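Local coordinates for dual specificity protein phosphatase 15 (Homo sapiens, PDB 1YZ4), which removes phosphate from phosphotyrosine, phosphoserine and phosphothreonine in proteins, and may act on MAPK13, ATF2, ERBB3, PDGFRB and SNX6, at residues 103-108 and 138-142; 74-79 and 153-157. The protein carries 1 engineered substitution. All coordinates share one frame; numbering follows the deposited sequence.

Contact 1 (103-108 and 138-142); sequences TAYVMT and LEEFG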
ATOM      1  N   THR A 103      -0.357  -2.654   4.638  1.00 14.00           N
ATOM      2  CA  THR A 103      -0.191  -3.370   5.901  1.00 10.70           C
ATOM      3  C   THR A 103       0.580  -4.658   5.640  1.00 11.66           C
ATOM      4  O   THR A 103       1.518  -4.999   6.368  1.00 11.84           O
ATOM      5  CB  THR A 103      -1.564  -3.693   6.549  1.00  9.56           C
ATOM      6  OG1 THR A 103      -2.233  -2.470   6.863  1.00 12.31           O
ATOM      7  CG2 THR A 103      -1.395  -4.477   7.852  1.00  9.10           C
ATOM      8  N   ALA A 104       0.190  -5.358   4.584  1.00 11.94           N
ATOM      9  CA  ALA A 104       0.846  -6.596   4.210  1.00  9.24           C
ATOM     10  C   ALA A 104       2.331  -6.335   3.954  1.00 13.51           C
ATOM     11  O   ALA A 104       3.187  -7.127   4.340  1.00 12.38           O
ATOM     12  CB  ALA A 104       0.192  -7.161   2.969  1.00 11.86           C
ATOM     13  N   TYR A 105       2.635  -5.216   3.303  1.00 13.22           N
ATOM     14  CA  TYR A 105       4.018  -4.867   3.014  1.00 11.41           C
ATOM     15  C   TYR A 105       4.825  -4.642   4.288  1.00 12.51           C
ATOM     16  O   TYR A 105       5.911  -5.192   4.461  1.00  8.82           O
ATOM     17  CB  TYR A 105       4.095  -3.589   2.189  1.00 10.31           C
ATOM     18  CG  TYR A 105       5.520  -3.211   1.882  1.00 15.88           C
ATOM     19  CD1 TYR A 105       6.261  -3.929   0.942  1.00 13.42           C
ATOM     20  CD2 TYR A 105       6.152  -2.166   2.562  1.00 15.42           C
ATOM     21  CE1 TYR A 105       7.594  -3.621   0.686  1.00 13.20           C
ATOM     22  CE2 TYR A 105       7.492  -1.851   2.310  1.00 15.53           C
ATOM     23  CZ  TYR A 105       8.201  -2.587   1.368  1.00 13.29           C
ATOM     24  OH  TYR A 105       9.516  -2.291   1.104  1.00 18.55           O
ATOM     25  N   VAL A 106       4.288  -3.800   5.166  1.00 15.33           N
ATOM     26  CA  VAL A 106       4.956  -3.480   6.416  1.00 14.13           C
ATOM     27  C   VAL A 106       5.093  -4.718   7.293  1.00 15.39           C
ATOM     28  O   VAL A 106       6.066  -4.859   8.030  1.00 17.71           O
ATOM     29  CB  VAL A 106       4.197  -2.368   7.165  1.00 12.69           C
ATOM     30  CG1 VAL A 106       4.885  -2.057   8.495  1.00 11.65           C
ATOM     31  CG2 VAL A 106       4.151  -1.115   6.289  1.00  9.77           C
ATOM     32  N   MET A 107       4.125  -5.623   7.212  1.00 15.35           N
ATOM     33  CA  MET A 107       4.210  -6.847   7.997  1.00 16.04           C
ATOM     34  C   MET A 107       5.448  -7.634   7.571  1.00 15.76           C
ATOM     35  O   MET A 107       6.222  -8.080   8.418  1.00 15.83           O
ATOM     36  CB  MET A 107       2.963  -7.714   7.793  1.00 15.44           C
ATOM     37  CG  MET A 107       1.736  -7.242   8.551  1.00 12.72           C
ATOM     38  SD  MET A 107       0.219  -8.047   7.992  1.00 16.93           S
ATOM     39  CE  MET A 107       0.411  -9.663   8.715  1.00 17.89           C
ATOM     40  N   THR A 108       5.648  -7.785   6.261  1.00 15.46           N
ATOM     41  CA  THR A 108       6.793  -8.549   5.782  1.00 15.33           C
ATOM     42  C   THR A 108       8.150  -7.906   6.070  1.00 16.58           C
ATOM     43  O   THR A 108       9.090  -8.616   6.437  1.00 16.81           O
ATOM     44  CB  THR A 108       6.711  -8.878   4.256  1.00 16.64           C
ATOM     45  OG1 THR A 108       7.620  -8.045   3.529  1.00 23.46           O
ATOM     46  CG2 THR A 108       5.310  -8.687   3.726  1.00  8.23           C
ATOM     47  N   LEU A 138      -5.388 -10.767   5.915  1.00 15.51           N
ATOM     48  CA  LEU A 138      -4.150 -10.250   6.492  1.00 18.44           C
ATOM     49  C   LEU A 138      -3.694 -11.245   7.565  1.00 17.81           C
ATOM     50  O   LEU A 138      -2.501 -11.491   7.739  1.00 15.97           O
ATOM     51  CB  LEU A 138      -4.375  -8.855   7.094  1.00 13.02           C
ATOM     52  CG  LEU A 138      -4.474  -7.729   6.050  1.00 15.39           C
ATOM     53  CD1 LEU A 138      -5.058  -6.469   6.676  1.00  4.00           C
ATOM     54  CD2 LEU A 138      -3.079  -7.450   5.457  1.00 13.19           C
ATOM     55  N   GLU A 139      -4.661 -11.822   8.269  1.00 20.65           N
ATOM     56  CA  GLU A 139      -4.379 -12.809   9.306  1.00 24.79           C
ATOM     57  C   GLU A 139      -3.616 -13.973   8.670  1.00 24.98           C
ATOM     58  O   GLU A 139      -2.563 -14.379   9.160  1.00 19.97           O
ATOM     59  CB  GLU A 139      -5.688 -13.328   9.910  1.00 29.09           C
ATOM     60  CG  GLU A 139      -5.940 -12.921  11.350  1.00 38.68           C
ATOM     61  CD  GLU A 139      -5.004 -13.601  12.324  1.00 40.29           C
ATOM     62  OE1 GLU A 139      -3.775 -13.418  12.203  1.00 45.89           O
ATOM     63  OE2 GLU A 139      -5.498 -14.320  13.214  1.00 46.21           O
ATOM     64  N   GLU A 140      -4.167 -14.502   7.577  1.00 25.98           N
ATOM     65  CA  GLU A 140      -3.551 -15.611   6.855  1.00 26.75           C
ATOM     66  C   GLU A 140      -2.128 -15.238   6.479  1.00 23.66           C
ATOM     67  O   GLU A 140      -1.175 -15.894   6.879  1.00 22.89           O
ATOM     68  CB  GLU A 140      -4.319 -15.917   5.567  1.00 31.66           C
ATOM     69  CG  GLU A 140      -5.666 -16.599   5.742  1.00 42.80           C
ATOM     70  CD  GLU A 140      -6.415 -16.746   4.418  1.00 47.88           C
ATOM     71  OE1 GLU A 140      -5.829 -17.296   3.451  1.00 47.51           O
ATOM     72  OE2 GLU A 140      -7.588 -16.312   4.349  1.00 47.11           O
ATOM     73  N   PHE A 141      -2.011 -14.169   5.699  1.00 21.10           N
ATOM     74  CA  PHE A 141      -0.730 -13.675   5.221  1.00 19.07           C
ATOM     75  C   PHE A 141       0.317 -13.603   6.325  1.00 21.02           C
ATOM     76  O   PHE A 141       1.474 -13.980   6.120  1.00 19.48           O
ATOM     77  CB  PHE A 141      -0.907 -12.295   4.593  1.00 12.91           C
ATOM     78  CG  PHE A 141       0.369 -11.701   4.074  1.00 14.96           C
ATOM     79  CD1 PHE A 141       0.944 -12.173   2.895  1.00 13.62           C
ATOM     80  CD2 PHE A 141       1.019 -10.691   4.785  1.00 11.97           C
ATOM     81  CE1 PHE A 141       2.147 -11.653   2.433  1.00 18.60           C
ATOM     82  CE2 PHE A 141       2.224 -10.163   4.334  1.00 15.18           C
ATOM     83  CZ  PHE A 141       2.794 -10.646   3.152  1.00 19.20           C
ATOM     84  N   GLY A 142      -0.091 -13.119   7.494  1.00 20.16           N
ATOM     85  CA  GLY A 142       0.838 -13.011   8.601  1.00 20.71           C
ATOM     86  C   GLY A 142       1.396 -14.361   9.004  1.00 21.69           C
ATOM     87  O   GLY A 142       2.599 -14.513   9.219  1.00 20.18           O
TER
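A104 is the low point of helix 97-110 on the side facing helix 132-143, and F141 and L138 lean into it from across the gap. The short segments run nearly parallel, their N-to-C directions 20° apart and their axes 10.5 Å from each other. Such spacing leaves room for large side chains opposite a small one. The phenyl ring of F141 lies with one face under the alanine methyl, a CH-pi contact in which A104 CB stands 4.3 Å from the ring centroid. Extending CG anti to the backbone N (chi1 180°) sends this ring straight across the gap. T108 comes near the ring's edge, though the place of its methyl is doubtful. One turn earlier, L138 brings only its CD2 branch to the alanine, 4.1 Å from A104 CB, and the same methyl also touches T103, about a right angle round from the alanine. M107 fills the groove between L138 and F141. Its chain turns at chi3 (75°), and the bend carries the methyl round to G142, where M107 CE lies 3.4 Å from G142 CA; bare backbone there gives the methyl its seat. M107 SD meanwhile rests 4.2 Å from L138 CD2. F70 meets the F141 ring edge-to-face, and W114 packs on M107. Both helices belong to the helical layer of the catalytic phosphatase domain. T103 OG1 turns back to T99 O in its own helix. No hydrogen bond crosses between the segments, so this buried joint depends on the fit of methyl groups, one thioether and one ring.

Contact 2 (74-79 and 153-157); sequences INFIHC and LEERF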
ATOM      1  N   ILE A  74       3.913  -6.189  -3.042  1.00 12.11           N
ATOM      2  CA  ILE A  74       5.036  -6.039  -2.135  1.00 15.98           C
ATOM      3  C   ILE A  74       6.362  -6.008  -2.895  1.00 17.01           C
ATOM      4  O   ILE A  74       7.288  -5.300  -2.506  1.00 17.55           O
ATOM      5  CB  ILE A  74       5.042  -7.173  -1.096  1.00 18.74           C
ATOM      6  CG1 ILE A  74       3.857  -6.986  -0.144  1.00 20.76           C
ATOM      7  CG2 ILE A  74       6.360  -7.197  -0.343  1.00 16.77           C
ATOM      8  CD1 ILE A  74       3.704  -8.078   0.898  1.00 21.51           C
ATOM      9  N   ASN A  75       6.446  -6.765  -3.983  1.00 15.39           N
ATOM     10  CA  ASN A  75       7.668  -6.798  -4.771  1.00 17.10           C
ATOM     11  C   ASN A  75       7.834  -5.488  -5.507  1.00 18.74           C
ATOM     12  O   ASN A  75       8.941  -4.967  -5.624  1.00 19.14           O
ATOM     13  CB  ASN A  75       7.639  -7.974  -5.748  1.00 16.88           C
ATOM     14  CG  ASN A  75       8.201  -9.251  -5.131  1.00 19.02           C
ATOM     15  OD1 ASN A  75       9.404  -9.498  -5.179  1.00 18.65           O
ATOM     16  ND2 ASN A  75       7.330 -10.054  -4.529  1.00 19.86           N
ATOM     17  N   PHE A  76       6.719  -4.955  -5.992  1.00 18.79           N
ATOM     18  CA  PHE A  76       6.706  -3.686  -6.708  1.00 16.28           C
ATOM     19  C   PHE A  76       7.199  -2.590  -5.754  1.00 16.84           C
ATOM     20  O   PHE A  76       8.157  -1.869  -6.046  1.00 16.85           O
ATOM     21  CB  PHE A  76       5.276  -3.385  -7.166  1.00 12.86           C
ATOM     22  CG  PHE A  76       5.141  -2.135  -7.998  1.00 12.00           C
ATOM     23  CD1 PHE A  76       5.534  -2.122  -9.334  1.00 10.57           C
ATOM     24  CD2 PHE A  76       4.565  -0.992  -7.459  1.00 10.51           C
ATOM     25  CE1 PHE A  76       5.344  -0.987 -10.127  1.00 14.32           C
ATOM     26  CE2 PHE A  76       4.370   0.155  -8.242  1.00 14.35           C
ATOM     27  CZ  PHE A  76       4.757   0.157  -9.579  1.00 14.03           C
ATOM     28  N   ILE A  77       6.543  -2.483  -4.603  1.00 16.82           N
ATOM     29  CA  ILE A  77       6.900  -1.479  -3.604  1.00 17.24           C
ATOM     30  C   ILE A  77       8.357  -1.550  -3.160  1.00 18.32           C
ATOM     31  O   ILE A  77       9.052  -0.534  -3.112  1.00 17.96           O
ATOM     32  CB  ILE A  77       6.003  -1.606  -2.356  1.00 15.74           C
ATOM     33  CG1 ILE A  77       4.570  -1.189  -2.714  1.00 13.32           C
ATOM     34  CG2 ILE A  77       6.558  -0.746  -1.212  1.00 11.40           C
ATOM     35  CD1 ILE A  77       3.529  -1.607  -1.685  1.00 11.84           C
ATOM     36  N   HIS A  78       8.812  -2.753  -2.831  1.00 18.02           N
ATOM     37  CA  HIS A  78      10.177  -2.942  -2.372  1.00 17.49           C
ATOM     38  C   HIS A  78      11.187  -2.491  -3.423  1.00 17.15           C
ATOM     39  O   HIS A  78      12.103  -1.719  -3.124  1.00 17.65           O
ATOM     40  CB  HIS A  78      10.406  -4.406  -2.016  1.00 18.22           C
ATOM     41  CG  HIS A  78      11.444  -4.612  -0.962  1.00 16.67           C
ATOM     42  ND1 HIS A  78      11.342  -4.066   0.300  1.00 19.91           N
ATOM     43  CD2 HIS A  78      12.598  -5.320  -0.972  1.00 18.47           C
ATOM     44  CE1 HIS A  78      12.385  -4.431   1.022  1.00 19.16           C
ATOM     45  NE2 HIS A  78      13.163  -5.193   0.273  1.00 19.46           N
ATOM     46  N   CYS A  79      11.012  -2.966  -4.652  1.00 17.16           N
ATOM     47  CA  CYS A  79      11.909  -2.606  -5.743  1.00 16.56           C
ATOM     48  C   CYS A  79      11.987  -1.085  -5.851  1.00 17.56           C
ATOM     49  O   CYS A  79      13.076  -0.506  -5.968  1.00 16.62           O
ATOM     50  CB  CYS A  79      11.408  -3.195  -7.066  1.00 15.09           C
ATOM     51  SG  CYS A  79      12.292  -2.593  -8.535  1.00 17.45           S
ATOM     52  N   LEU A 153      12.430 -11.295  -0.754  1.00 18.56           N
ATOM     53  CA  LEU A 153      12.802  -9.936  -1.146  1.00 20.20           C
ATOM     54  C   LEU A 153      14.299  -9.700  -0.972  1.00 21.03           C
ATOM     55  O   LEU A 153      14.924  -8.993  -1.765  1.00 18.41           O
ATOM     56  CB  LEU A 153      12.025  -8.905  -0.321  1.00 15.45           C
ATOM     57  CG  LEU A 153      10.509  -8.873  -0.524  1.00 13.49           C
ATOM     58  CD1 LEU A 153       9.876  -8.023   0.560  1.00 12.32           C
ATOM     59  CD2 LEU A 153      10.168  -8.337  -1.904  1.00 12.23           C
ATOM     60  N   GLU A 154      14.865 -10.285   0.078  1.00 22.79           N
ATOM     61  CA  GLU A 154      16.286 -10.141   0.344  1.00 26.09           C
ATOM     62  C   GLU A 154      17.054 -10.767  -0.818  1.00 25.95           C
ATOM     63  O   GLU A 154      18.079 -10.245  -1.253  1.00 23.23           O
ATOM     64  CB  GLU A 154      16.643 -10.846   1.654  1.00 31.83           C
ATOM     65  CG  GLU A 154      15.915 -10.284   2.868  1.00 40.63           C
ATOM     66  CD  GLU A 154      16.074 -11.153   4.104  1.00 43.81           C
ATOM     67  OE1 GLU A 154      17.225 -11.478   4.461  1.00 49.50           O
ATOM     68  OE2 GLU A 154      15.050 -11.508   4.722  1.00 46.40           O
ATOM     69  N   GLU A 155      16.539 -11.883  -1.324  1.00 23.88           N
ATOM     70  CA  GLU A 155      17.172 -12.579  -2.433  1.00 23.39           C
ATOM     71  C   GLU A 155      17.059 -11.794  -3.734  1.00 24.22           C
ATOM     72  O   GLU A 155      18.052 -11.592  -4.424  1.00 23.28           O
ATOM     73  CB  GLU A 155      16.539 -13.958  -2.610  1.00 25.67           C
ATOM     74  CG  GLU A 155      17.003 -15.000  -1.611  1.00 29.72           C
ATOM     75  CD  GLU A 155      16.084 -16.207  -1.586  1.00 34.87           C
ATOM     76  OE1 GLU A 155      15.552 -16.567  -2.658  1.00 37.15           O
ATOM     77  OE2 GLU A 155      15.895 -16.800  -0.501  1.00 36.91           O
ATOM     78  N   ARG A 156      15.848 -11.351  -4.064  1.00 25.26           N
ATOM     79  CA  ARG A 156      15.618 -10.595  -5.292  1.00 24.59           C
ATOM     80  C   ARG A 156      16.268  -9.220  -5.354  1.00 22.66           C
ATOM     81  O   ARG A 156      16.798  -8.834  -6.391  1.00 20.84           O
ATOM     82  CB  ARG A 156      14.117 -10.426  -5.549  1.00 26.24           C
ATOM     83  CG  ARG A 156      13.484 -11.531  -6.388  1.00 32.90           C
ATOM     84  CD  ARG A 156      13.585 -12.868  -5.690  1.00 36.78           C
ATOM     85  NE  ARG A 156      12.587 -13.817  -6.168  1.00 39.90           N
ATOM     86  CZ  ARG A 156      12.453 -15.051  -5.692  1.00 43.53           C
ATOM     87  NH1 ARG A 156      13.256 -15.480  -4.727  1.00 48.43           N
ATOM     88  NH2 ARG A 156      11.517 -15.857  -6.174  1.00 44.43           N
ATOM     89  N   PHE A 157      16.227  -8.476  -4.255  1.00 24.88           N
ATOM     90  CA  PHE A 157      16.785  -7.128  -4.267  1.00 28.06           C
ATOM     91  C   PHE A 157      17.911  -6.872  -3.279  1.00 30.16           C
ATOM     92  O   PHE A 157      18.491  -5.790  -3.280  1.00 30.25           O
ATOM     93  CB  PHE A 157      15.671  -6.092  -4.028  1.00 25.66           C
ATOM     94  CG  PHE A 157      14.405  -6.369  -4.793  1.00 25.01           C
ATOM     95  CD1 PHE A 157      13.390  -7.138  -4.230  1.00 23.23           C
ATOM     96  CD2 PHE A 157      14.237  -5.887  -6.091  1.00 26.30           C
ATOM     97  CE1 PHE A 157      12.228  -7.423  -4.947  1.00 26.08           C
ATOM     98  CE2 PHE A 157      13.074  -6.171  -6.818  1.00 23.79           C
ATOM     99  CZ  PHE A 157      12.070  -6.939  -6.243  1.00 23.04           C
TER
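H78 and L153 face each other where helix 70-82 meets the C-terminal helix 145-157, two helices of the alpha/beta phosphatase fold on which dual-specificity enzymes are built. The segments cross at -51°, with axes 10.9 Å apart. L153 points its CD1 branch squarely at one face of the imidazole: the methyl carbon is 4.1 Å from the H78 ring centroid and only 10° off the ring normal, a well-centred CH-pi contact. The same CD1 reaches I74 CG2 at 3.7 Å, the two side chains crossing at about a right angle. Its sister branch CD2 turns to the amide of N75. F157, one turn further along, comes in differently. Its CG is anti to the carbonyl carbon, and the ring reaches across toward the 74-79 helix, with its CD1 in the plane of the imidazole at that ring's edge. The planes of the two rings stand 70° apart. On the phenyl itself, N75 OD1 lies in plane at the edge, while C79 CA lies over one face and R156 CB, from the phenylalanine's own helix, over the opposite face toward the rim. Polar ends look elsewhere: H78 ND1 hydrogen-bonds to Y105 OH, which helps fix the imidazole's rotation, and N75 ND2 to K71 O. C79 SG also makes an oblique sulfur-aromatic contact with F157. Closest of all to the phenyl is the cysteine's methylene, with C79 CB 3.4 Å from F157 CE2.

How the contacts relate
Contact 1 is buried and almost wholly apolar, whereas contact 2 is partly buried and mixes a leucine and an isoleucine with an imidazole, an amide, a thiol and a phenyl ring. The four helices are all different, but 132-143 and 145-157 follow each other in the chain, and contact 1 is nested inside the loop that contact 2 closes. Their centres are 15 Å apart, yet they touch through I74, whose CD1 packs on F141 CZ and whose CG2 packs on Y105, a residue that points away from contact 1. L153 of contact 2 likewise touches T108, so helices 97-110, 70-82 and 145-157 pack on one another beside both contacts.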